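Local coordinates for lectin (Pleurotus ostreatus, PDB 6T0Q), which binds calcium and carbohydrate as a mushroom lectin, probably recognising galactose and N-acetylgalactosamine through modules of the carbohydrate-binding type, at residues L193-W202 / A286-I294; C231-Y242 / G254-I265. One frame throughout, in Å; residues are numbered along the deposited sequence.

Contact 1. Residues L193-W202 / A286-I294; sequences LPLRGSNWIW and AGVIATILI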
loop_
_atom_site.group_PDB
_atom_site.type_symbol
_atom_site.label_atom_id
_atom_site.label_comp_id
_atom_site.label_asym_id
_atom_site.label_seq_id
_atom_site.Cartn_x
_atom_site.Cartn_y
_atom_site.Cartn_z
ATOM N N LEU A 193 -9.751 -5.310 24.130
ATOM C CA LEU A 193 -9.143 -6.265 23.210
ATOM C C LEU A 193 -8.474 -7.351 24.037
ATOM O O LEU A 193 -8.063 -7.097 25.177
ATOM C CB LEU A 193 -8.083 -5.613 22.300
ATOM C CG LEU A 193 -8.589 -4.642 21.230
ATOM C CD1 LEU A 193 -7.409 -3.890 20.601
ATOM C CD2 LEU A 193 -9.374 -5.407 20.166
ATOM N N PRO A 194 -8.339 -8.561 23.497
ATOM C CA PRO A 194 -7.595 -9.599 24.221
ATOM C C PRO A 194 -6.097 -9.373 24.085
ATOM O O PRO A 194 -5.616 -8.893 23.053
ATOM C CB PRO A 194 -8.023 -10.893 23.518
ATOM C CG PRO A 194 -8.236 -10.453 22.092
ATOM C CD PRO A 194 -8.883 -9.065 22.222
ATOM N N LEU A 195 -5.361 -9.696 25.149
ATOM C CA LEU A 195 -3.925 -9.929 25.013
ATOM C C LEU A 195 -3.619 -11.403 24.795
ATOM O O LEU A 195 -2.598 -11.741 24.180
ATOM C CB LEU A 195 -3.176 -9.413 26.244
ATOM C CG LEU A 195 -3.129 -7.891 26.342
ATOM C CD1 LEU A 195 -2.404 -7.484 27.607
ATOM C CD2 LEU A 195 -2.474 -7.279 25.083
ATOM N N ARG A 196 -4.484 -12.284 25.292
ATOM C CA ARG A 196 -4.480 -13.667 24.849
ATOM C C ARG A 196 -4.490 -13.707 23.327
ATOM O O ARG A 196 -5.279 -13.009 22.685
ATOM C CB ARG A 196 -5.705 -14.385 25.419
ATOM C CG ARG A 196 -5.846 -15.832 24.979
ATOM C CD ARG A 196 -7.147 -16.428 25.518
ATOM N NE ARG A 196 -7.293 -16.243 26.960
ATOM C CZ ARG A 196 -7.112 -17.208 27.857
ATOM N NH1 ARG A 196 -6.767 -18.426 27.450
ATOM N NH2 ARG A 196 -7.265 -16.958 29.154
ATOM N N GLY A 197 -3.586 -14.495 22.747
ATOM C CA GLY A 197 -3.388 -14.492 21.309
ATOM C C GLY A 197 -2.263 -13.594 20.831
ATOM O O GLY A 197 -1.855 -13.704 19.669
ATOM N N SER A 198 -1.748 -12.715 21.686
ATOM C CA SER A 198 -0.603 -11.878 21.357
ATOM C C SER A 198 0.638 -12.386 22.085
ATOM O O SER A 198 0.565 -13.260 22.955
ATOM C CB SER A 198 -0.877 -10.412 21.716
ATOM O OG SER A 198 -2.030 -9.949 21.042
ATOM N N ASN A 199 1.793 -11.836 21.707
ATOM C CA ASN A 199 3.072 -12.263 22.265
ATOM C C ASN A 199 3.859 -11.077 22.792
ATOM O O ASN A 199 3.844 -9.992 22.201
ATOM C CB ASN A 199 3.961 -12.970 21.221
ATOM C CG ASN A 199 3.261 -14.102 20.537
ATOM O OD1 ASN A 199 3.212 -15.211 21.055
ATOM N ND2 ASN A 199 2.695 -13.828 19.363
ATOM N N TRP A 200 4.579 -11.299 23.885
ATOM C CA TRP A 200 5.659 -10.396 24.235
ATOM C C TRP A 200 6.790 -10.581 23.230
ATOM O O TRP A 200 7.229 -11.710 22.986
ATOM C CB TRP A 200 6.162 -10.683 25.646
ATOM C CG TRP A 200 5.148 -10.501 26.744
ATOM C CD1 TRP A 200 4.332 -11.460 27.279
ATOM C CD2 TRP A 200 4.878 -9.294 27.465
ATOM N NE1 TRP A 200 3.567 -10.919 28.290
ATOM C CE2 TRP A 200 3.886 -9.592 28.425
ATOM C CE3 TRP A 200 5.386 -7.992 27.399
ATOM C CZ2 TRP A 200 3.389 -8.635 29.311
ATOM C CZ3 TRP A 200 4.890 -7.041 28.283
ATOM C CH2 TRP A 200 3.901 -7.371 29.226
ATOM N N ILE A 201 7.240 -9.484 22.620
ATOM C CA ILE A 201 8.346 -9.536 21.671
ATOM C C ILE A 201 9.449 -8.596 22.141
ATOM O O ILE A 201 9.240 -7.712 22.978
ATOM C CB ILE A 201 7.920 -9.184 20.222
ATOM C CG1 ILE A 201 7.396 -7.741 20.129
ATOM C CG2 ILE A 201 6.873 -10.179 19.713
ATOM C CD1 ILE A 201 7.062 -7.298 18.687
ATOM N N TRP A 202 10.641 -8.804 21.588
ATOM C CA TRP A 202 11.770 -7.908 21.809
ATOM C C TRP A 202 12.750 -8.117 20.660
ATOM O O TRP A 202 12.490 -8.897 19.739
ATOM C CB TRP A 202 12.429 -8.162 23.172
ATOM C CG TRP A 202 13.182 -6.972 23.722
ATOM C CD1 TRP A 202 14.548 -6.833 23.829
ATOM C CD2 TRP A 202 12.615 -5.760 24.246
ATOM N NE1 TRP A 202 14.853 -5.616 24.394
ATOM C CE2 TRP A 202 13.687 -4.937 24.652
ATOM C CE3 TRP A 202 11.300 -5.296 24.417
ATOM C CZ2 TRP A 202 13.486 -3.674 25.213
ATOM C CZ3 TRP A 202 11.102 -4.044 24.972
ATOM C CH2 TRP A 202 12.192 -3.248 25.370
ATOM N N ALA A 286 12.523 -7.961 29.654
ATOM C CA ALA A 286 11.974 -6.920 28.794
ATOM C C ALA A 286 11.016 -7.527 27.778
ATOM O O ALA A 286 11.196 -8.667 27.337
ATOM C CB ALA A 286 13.088 -6.159 28.060
ATOM N N GLY A 287 10.016 -6.741 27.387
ATOM C CA GLY A 287 9.116 -7.145 26.321
ATOM C C GLY A 287 8.102 -6.052 26.056
ATOM O O GLY A 287 7.841 -5.195 26.903
ATOM N N VAL A 288 7.537 -6.093 24.852
ATOM C CA VAL A 288 6.385 -5.262 24.514
ATOM C C VAL A 288 5.331 -6.169 23.895
ATOM O O VAL A 288 5.658 -7.128 23.184
ATOM C CB VAL A 288 6.760 -4.087 23.576
ATOM C CG1 VAL A 288 7.335 -4.592 22.279
ATOM C CG2 VAL A 288 5.540 -3.172 23.296
ATOM N N ILE A 289 4.067 -5.893 24.192
ATOM C CA ILE A 289 2.960 -6.702 23.695
ATOM C C ILE A 289 1.853 -5.756 23.261
ATOM O O ILE A 289 1.656 -4.702 23.876
ATOM C CB ILE A 289 2.477 -7.704 24.771
ATOM C CG1 ILE A 289 1.422 -8.659 24.207
ATOM C CG2 ILE A 289 1.928 -6.981 25.999
ATOM C CD1 ILE A 289 1.083 -9.794 25.195
ATOM N N ALA A 290 1.155 -6.110 22.179
ATOM C CA ALA A 290 0.090 -5.254 21.682
ATOM C C ALA A 290 -0.889 -6.076 20.863
ATOM O O ALA A 290 -0.533 -7.106 20.284
ATOM C CB ALA A 290 0.620 -4.095 20.832
ATOM N N THR A 291 -2.126 -5.604 20.837
ATOM C CA THR A 291 -3.175 -6.139 19.982
ATOM C C THR A 291 -3.801 -4.955 19.275
ATOM O O THR A 291 -4.078 -3.933 19.907
ATOM C CB THR A 291 -4.231 -6.910 20.788
ATOM O OG1 THR A 291 -3.592 -7.953 21.537
ATOM C CG2 THR A 291 -5.292 -7.528 19.850
ATOM N N ILE A 292 -4.006 -5.080 17.970
ATOM C CA ILE A 292 -4.518 -3.988 17.150
ATOM C C ILE A 292 -5.662 -4.526 16.314
ATOM O O ILE A 292 -5.501 -5.540 15.624
ATOM C CB ILE A 292 -3.433 -3.400 16.227
ATOM C CG1 ILE A 292 -2.255 -2.851 17.031
ATOM C CG2 ILE A 292 -4.046 -2.320 15.312
ATOM C CD1 ILE A 292 -1.018 -2.606 16.161
ATOM N N LEU A 293 -6.808 -3.851 16.353
ATOM C CA LEU A 293 -7.917 -4.186 15.468
ATOM C C LEU A 293 -8.194 -3.008 14.547
ATOM O O LEU A 293 -8.359 -1.876 15.015
ATOM C CB LEU A 293 -9.183 -4.547 16.253
ATOM C CG LEU A 293 -10.271 -5.175 15.374
ATOM C CD1 LEU A 293 -11.026 -6.220 16.164
ATOM C CD2 LEU A 293 -11.240 -4.130 14.874
ATOM N N ILE A 294 -8.262 -3.285 13.249
ATOM C CA ILE A 294 -8.519 -2.284 12.225
ATOM C C ILE A 294 -9.883 -2.573 11.615
ATOM O O ILE A 294 -10.181 -3.725 11.282
ATOM C CB ILE A 294 -7.414 -2.312 11.154
ATOM C CG1 ILE A 294 -6.085 -1.866 11.766
ATOM C CG2 ILE A 294 -7.784 -1.452 9.980
ATOM C CD1 ILE A 294 -4.888 -2.255 10.923
#
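T291 gives the loop before strand 199-202 its polar hold on strand 287-294. Its OG1 donates to P194 O at 2.7 Å, approaching in the carbonyl plane. A second hydroxyl, S198 OG, lies 2.6 Å from T291 OG1 in one of two conformers of the serine, and its proton could instead go, more weakly, to A290 O; this link is therefore less certain than the first. Threonine suits the buried spot because its hydroxyl serves the carbonyl of P194 while its methyl CG2 turns to L193 CB. Backbone pairing is confined to a single antiparallel bridge between I201 and V288, where I201 N donates to V288 O at 2.9 Å and V288 N returns a bond to I201 O. The two strands run at 134° to each other, consistent with the pairing stopping at one bridge.

Two tryptophans supply the aromatic contacts. I289 CG2 stands 3.7 Å from the centroid of the six-membered ring of W200, only 7° off its normal, while A286 CB covers a face of W202 in the same way. Between them lies G287, whose lack of a side chain lets the edge of W200 bring CE3 to 3.6 Å from G287 C. W202 CE3 touches G287 CA at 3.4 Å. Aliphatic contacts complete the seam: L193 CD2 rests 4.0 Å from L293 CB, and I201 CG1 meets V288 CG1, each turned between its own backbone N and carbonyl carbon (chi1 63° for I201). L293 also touches a bound N-acetylglucosamine.

Beyond the seam, W200 stacks on W344 and L195 packs on L235. Strand 199-202 is the edge of one sheet, beside strand 331-338, whereas strand 287-296 belongs to another, between strands 229-239 and 301-305; the I201-V288 bridge thus stitches two sheets together.

Contact 2. Residues C231-Y242 / G254-I265; sequences CATVLIAADDRY and GSSYTVADAYTI. With CA (calcium ion), chain G.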
loop_
_atom_site.group_PDB
_atom_site.type_symbol
_atom_site.label_atom_id
_atom_site.label_comp_id
_atom_site.label_asym_id
_atom_site.label_seq_id
_atom_site.Cartn_x
_atom_site.Cartn_y
_atom_site.Cartn_z
ATOM N N CYS A 231 -10.803 2.909 11.205
ATOM C CA CYS A 231 -10.390 3.173 12.582
ATOM C C CYS A 231 -9.531 2.013 13.063
ATOM O O CYS A 231 -9.688 0.880 12.598
ATOM C CB CYS A 231 -11.620 3.334 13.564
ATOM S SG CYS A 231 -12.674 4.851 13.302
ATOM N N ALA A 232 -8.621 2.296 14.001
ATOM C CA ALA A 232 -7.916 1.240 14.714
ATOM C C ALA A 232 -8.063 1.451 16.211
ATOM O O ALA A 232 -8.136 2.587 16.696
ATOM C CB ALA A 232 -6.429 1.173 14.361
ATOM N N THR A 233 -8.135 0.339 16.927
ATOM C CA THR A 233 -8.050 0.320 18.379
ATOM C C THR A 233 -6.788 -0.439 18.747
ATOM O O THR A 233 -6.540 -1.521 18.207
ATOM C CB THR A 233 -9.280 -0.345 18.987
ATOM O OG1 THR A 233 -10.453 0.309 18.481
ATOM C CG2 THR A 233 -9.250 -0.229 20.525
ATOM N N VAL A 234 -5.982 0.132 19.640
ATOM C CA VAL A 234 -4.687 -0.441 20.005
ATOM C C VAL A 234 -4.658 -0.671 21.505
ATOM O O VAL A 234 -4.990 0.230 22.282
ATOM C CB VAL A 234 -3.517 0.471 19.586
ATOM C CG1 VAL A 234 -2.172 -0.155 20.006
ATOM C CG2 VAL A 234 -3.559 0.738 18.097
ATOM N N LEU A 235 -4.256 -1.871 21.909
ATOM C CA LEU A 235 -4.002 -2.201 23.302
ATOM C C LEU A 235 -2.524 -2.547 23.437
ATOM O O LEU A 235 -2.027 -3.376 22.675
ATOM C CB LEU A 235 -4.873 -3.384 23.730
ATOM C CG LEU A 235 -4.648 -3.881 25.151
ATOM C CD1 LEU A 235 -5.065 -2.802 26.126
ATOM C CD2 LEU A 235 -5.434 -5.174 25.371
ATOM N N ILE A 236 -1.814 -1.921 24.380
ATOM C CA ILE A 236 -0.361 -2.086 24.434
ATOM C C ILE A 236 0.150 -1.991 25.870
ATOM O O ILE A 236 -0.375 -1.235 26.696
ATOM C CB ILE A 236 0.326 -1.041 23.525
ATOM C CG1 ILE A 236 1.851 -1.190 23.529
ATOM C CG2 ILE A 236 -0.066 0.389 23.937
ATOM C CD1 ILE A 236 2.490 -0.363 22.385
ATOM N N ALA A 237 1.201 -2.763 26.161
ATOM C CA ALA A 237 1.941 -2.650 27.414
ATOM C C ALA A 237 3.386 -3.047 27.152
ATOM O O ALA A 237 3.680 -3.766 26.194
ATOM C CB ALA A 237 1.334 -3.528 28.521
ATOM N N ALA A 238 4.292 -2.582 28.017
ATOM C CA ALA A 238 5.707 -2.890 27.850
ATOM C C ALA A 238 6.414 -2.914 29.196
ATOM O O ALA A 238 6.043 -2.195 30.128
ATOM C CB ALA A 238 6.418 -1.882 26.932
ATOM N N ASP A 239 7.444 -3.753 29.272
ATOM C CA ASP A 239 8.422 -3.766 30.356
ATOM C C ASP A 239 9.735 -3.285 29.743
ATOM O O ASP A 239 10.372 -4.037 28.999
ATOM C CB ASP A 239 8.554 -5.184 30.923
ATOM C CG ASP A 239 9.461 -5.262 32.151
ATOM O OD1 ASP A 239 10.165 -4.281 32.464
ATOM O OD2 ASP A 239 9.452 -6.320 32.817
ATOM N N ASP A 240 10.159 -2.052 30.042
ATOM C CA ASP A 240 9.643 -1.151 31.081
ATOM C C ASP A 240 8.660 -0.076 30.624
ATOM O O ASP A 240 7.845 0.390 31.417
ATOM C CB ASP A 240 10.823 -0.428 31.748
ATOM C CG ASP A 240 11.449 -1.236 32.854
ATOM O OD1 ASP A 240 10.851 -1.289 33.948
ATOM O OD2 ASP A 240 12.521 -1.833 32.622
ATOM N N ARG A 241 8.778 0.367 29.374
ATOM C CA ARG A 241 7.999 1.505 28.896
ATOM C C ARG A 241 8.010 1.493 27.373
ATOM O O ARG A 241 8.806 0.789 26.751
ATOM C CB ARG A 241 8.564 2.831 29.429
ATOM C CG ARG A 241 10.006 3.098 28.977
ATOM C CD ARG A 241 10.502 4.487 29.392
ATOM N NE ARG A 241 10.433 4.684 30.839
ATOM C CZ ARG A 241 9.574 5.499 31.450
ATOM N NH1 ARG A 241 8.705 6.213 30.741
ATOM N NH2 ARG A 241 9.583 5.602 32.775
ATOM N N TYR A 242 7.134 2.304 26.779
ATOM C CA TYR A 242 7.018 2.364 25.324
ATOM C C TYR A 242 6.535 3.747 24.922
ATOM O O TYR A 242 5.902 4.459 25.705
ATOM C CB TYR A 242 6.027 1.321 24.773
ATOM C CG TYR A 242 4.607 1.705 25.118
ATOM C CD1 TYR A 242 3.860 2.524 24.281
ATOM C CD2 TYR A 242 4.037 1.302 26.320
ATOM C CE1 TYR A 242 2.575 2.925 24.624
ATOM C CE2 TYR A 242 2.746 1.683 26.668
ATOM C CZ TYR A 242 2.026 2.495 25.817
ATOM O OH TYR A 242 0.754 2.892 26.158
ATOM N N GLY A 254 3.476 4.829 27.719
ATOM C CA GLY A 254 3.137 4.202 28.980
ATOM C C GLY A 254 4.399 3.672 29.624
ATOM O O GLY A 254 5.456 3.600 28.996
ATOM N N SER A 255 4.279 3.299 30.904
ATOM C CA SER A 255 5.431 2.789 31.643
ATOM C C SER A 255 5.025 1.720 32.644
ATOM O O SER A 255 5.627 1.615 33.718
ATOM C CB SER A 255 6.176 3.928 32.363
ATOM O OG SER A 255 5.293 4.685 33.173
ATOM N N SER A 256 4.028 0.911 32.311
ATOM C CA SER A 256 3.553 -0.131 33.207
ATOM C C SER A 256 3.434 -1.439 32.448
ATOM O O SER A 256 2.903 -1.467 31.332
ATOM C CB SER A 256 2.198 0.240 33.824
ATOM O OG SER A 256 1.736 -0.831 34.626
ATOM N N TYR A 257 3.926 -2.523 33.048
ATOM C CA TYR A 257 3.691 -3.852 32.510
ATOM C C TYR A 257 2.607 -4.590 33.280
ATOM O O TYR A 257 2.390 -5.782 33.045
ATOM C CB TYR A 257 4.993 -4.664 32.475
ATOM C CG TYR A 257 5.810 -4.675 33.762
ATOM C CD1 TYR A 257 5.608 -5.647 34.729
ATOM C CD2 TYR A 257 6.806 -3.724 33.984
ATOM C CE1 TYR A 257 6.369 -5.670 35.906
ATOM C CE2 TYR A 257 7.560 -3.730 35.155
ATOM C CZ TYR A 257 7.339 -4.709 36.107
ATOM O OH TYR A 257 8.090 -4.714 37.266
ATOM N N THR A 258 1.903 -3.906 34.182
ATOM C CA THR A 258 0.751 -4.497 34.851
ATOM C C THR A 258 -0.565 -3.813 34.509
ATOM O O THR A 258 -1.629 -4.386 34.770
ATOM C CB THR A 258 0.939 -4.462 36.375
ATOM O OG1 THR A 258 1.156 -3.111 36.794
ATOM C CG2 THR A 258 2.140 -5.320 36.788
ATOM N N VAL A 259 -0.523 -2.611 33.944
ATOM C CA VAL A 259 -1.721 -1.890 33.536
ATOM C C VAL A 259 -1.525 -1.489 32.078
ATOM O O VAL A 259 -0.676 -0.641 31.775
ATOM C CB VAL A 259 -1.985 -0.664 34.420
ATOM C CG1 VAL A 259 -3.215 0.098 33.921
ATOM C CG2 VAL A 259 -2.159 -1.090 35.895
ATOM N N ALA A 260 -2.295 -2.107 31.174
ATOM C CA ALA A 260 -2.169 -1.832 29.748
ATOM C C ALA A 260 -2.892 -0.541 29.371
ATOM O O ALA A 260 -3.838 -0.107 30.036
ATOM C CB ALA A 260 -2.728 -2.994 28.918
ATOM N N ASP A 261 -2.451 0.061 28.268
ATOM C CA ASP A 261 -3.061 1.274 27.734
ATOM C C ASP A 261 -3.793 0.966 26.436
ATOM O O ASP A 261 -3.319 0.163 25.631
ATOM C CB ASP A 261 -1.998 2.337 27.479
ATOM C CG ASP A 261 -1.178 2.623 28.714
ATOM O OD1 ASP A 261 -1.799 2.798 29.782
ATOM O OD2 ASP A 261 0.072 2.621 28.629
ATOM N N ALA A 262 -4.935 1.625 26.225
ATOM C CA ALA A 262 -5.719 1.476 25.003
ATOM C C ALA A 262 -5.898 2.827 24.329
ATOM O O ALA A 262 -6.085 3.851 25.001
ATOM C CB ALA A 262 -7.094 0.841 25.283
ATOM N N TYR A 263 -5.852 2.819 22.995
ATOM C CA TYR A 263 -5.936 4.026 22.190
ATOM C C TYR A 263 -6.884 3.811 21.021
ATOM O O TYR A 263 -7.002 2.702 20.494
ATOM C CB TYR A 263 -4.569 4.441 21.632
ATOM C CG TYR A 263 -3.526 4.644 22.697
ATOM C CD1 TYR A 263 -3.403 5.870 23.343
ATOM C CD2 TYR A 263 -2.657 3.613 23.057
ATOM C CE1 TYR A 263 -2.446 6.068 24.333
ATOM C CE2 TYR A 263 -1.692 3.803 24.040
ATOM C CZ TYR A 263 -1.595 5.035 24.669
ATOM O OH TYR A 263 -0.645 5.230 25.643
ATOM N N THR A 264 -7.532 4.897 20.603
ATOM C CA THR A 264 -8.351 4.917 19.397
ATOM C C THR A 264 -7.651 5.760 18.338
ATOM O O THR A 264 -7.192 6.868 18.631
ATOM C CB THR A 264 -9.745 5.483 19.697
ATOM O OG1 THR A 264 -10.470 4.548 20.506
ATOM C CG2 THR A 264 -10.524 5.764 18.397
ATOM N N ILE A 265 -7.554 5.226 17.124
ATOM C CA ILE A 265 -6.982 5.938 15.981
ATOM C C ILE A 265 -8.134 6.156 15.012
ATOM O O ILE A 265 -8.469 5.244 14.246
ATOM C CB ILE A 265 -5.851 5.146 15.300
ATOM C CG1 ILE A 265 -4.889 4.532 16.324
ATOM C CG2 ILE A 265 -5.152 6.015 14.224
ATOM C CD1 ILE A 265 -4.171 5.518 17.167
HETATM CA CA CA G . 12.724 -4.439 32.610
HETATM O O HOH W 1 -11.628 2.559 19.167
HETATM O O HOH W 2 4.621 0.229 29.301
HETATM O O HOH W 3 7.327 5.907 28.171
#
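Y242 reaches across G254 to join D261 and Y263 at its tip. From CB the chain turns CG between the backbone N and carbonyl carbon (chi1 71°), laying the ring over glycine backbone: CD2 passes G254 O, CE2 comes 3.4 Å from G254 CA, and CZ lies 3.3 Å from G254 N. Glycine suits this face because nothing projects from it, while I236 CD1 covers the opposite face. At the tip, Y242 OH donates to D261 OD2 at 2.6 Å, on the anti side of the carboxylate, and Y263 OH stands 2.8 Å from Y242 OH. Y263 OH also bonds a glycerol, so its proton is not assigned.

A232, V234 and I236 pair antiparallel with I265, Y263 and D261; Y242 and G254 pair separately, one residue out of step, with Y242 N 3.1 Å from G254 O. One water bridges T233 OG1 and T264 OG1. The D239 carboxylate stacks on Y257, planes 16° apart. D239 OD1 and D240 OD2 each bind calcium at 2.6 Å, the site being completed by N281, G283 and P285; W344 fixes D239 OD2, and G282 also bonds D240 OD2. A cis peptide joins the two aspartates.

The short phenol-carboxylate bond would favour an ionised D261. Calcium would likewise favour charged D239 and D240, where D240 and R241, a glycan-pocket residue, form a classic beta bulge facing T280.

How the contacts relate
Both contacts are largely buried and both reach the same two sheets: contact 1 by a bridge between them, contact 2 because its chain crosses from one to the other at D240. Strand 287-296 of contact 1 pairs with strand 229-239 of contact 2: G287 O lies 2.8 Å from D239 N, and T291 O 2.9 Å from L235 N. They differ in how they hold. Contact 2 is mostly backbone pairing, in two runs out of step by one residue, and reaches the surface at R241, S255 and Y257, near the calcium. Contact 1 joins segments 84 residues apart with scant backbone pairing, so tryptophan faces, aliphatic side chains and buried hydroxyls do most of the work.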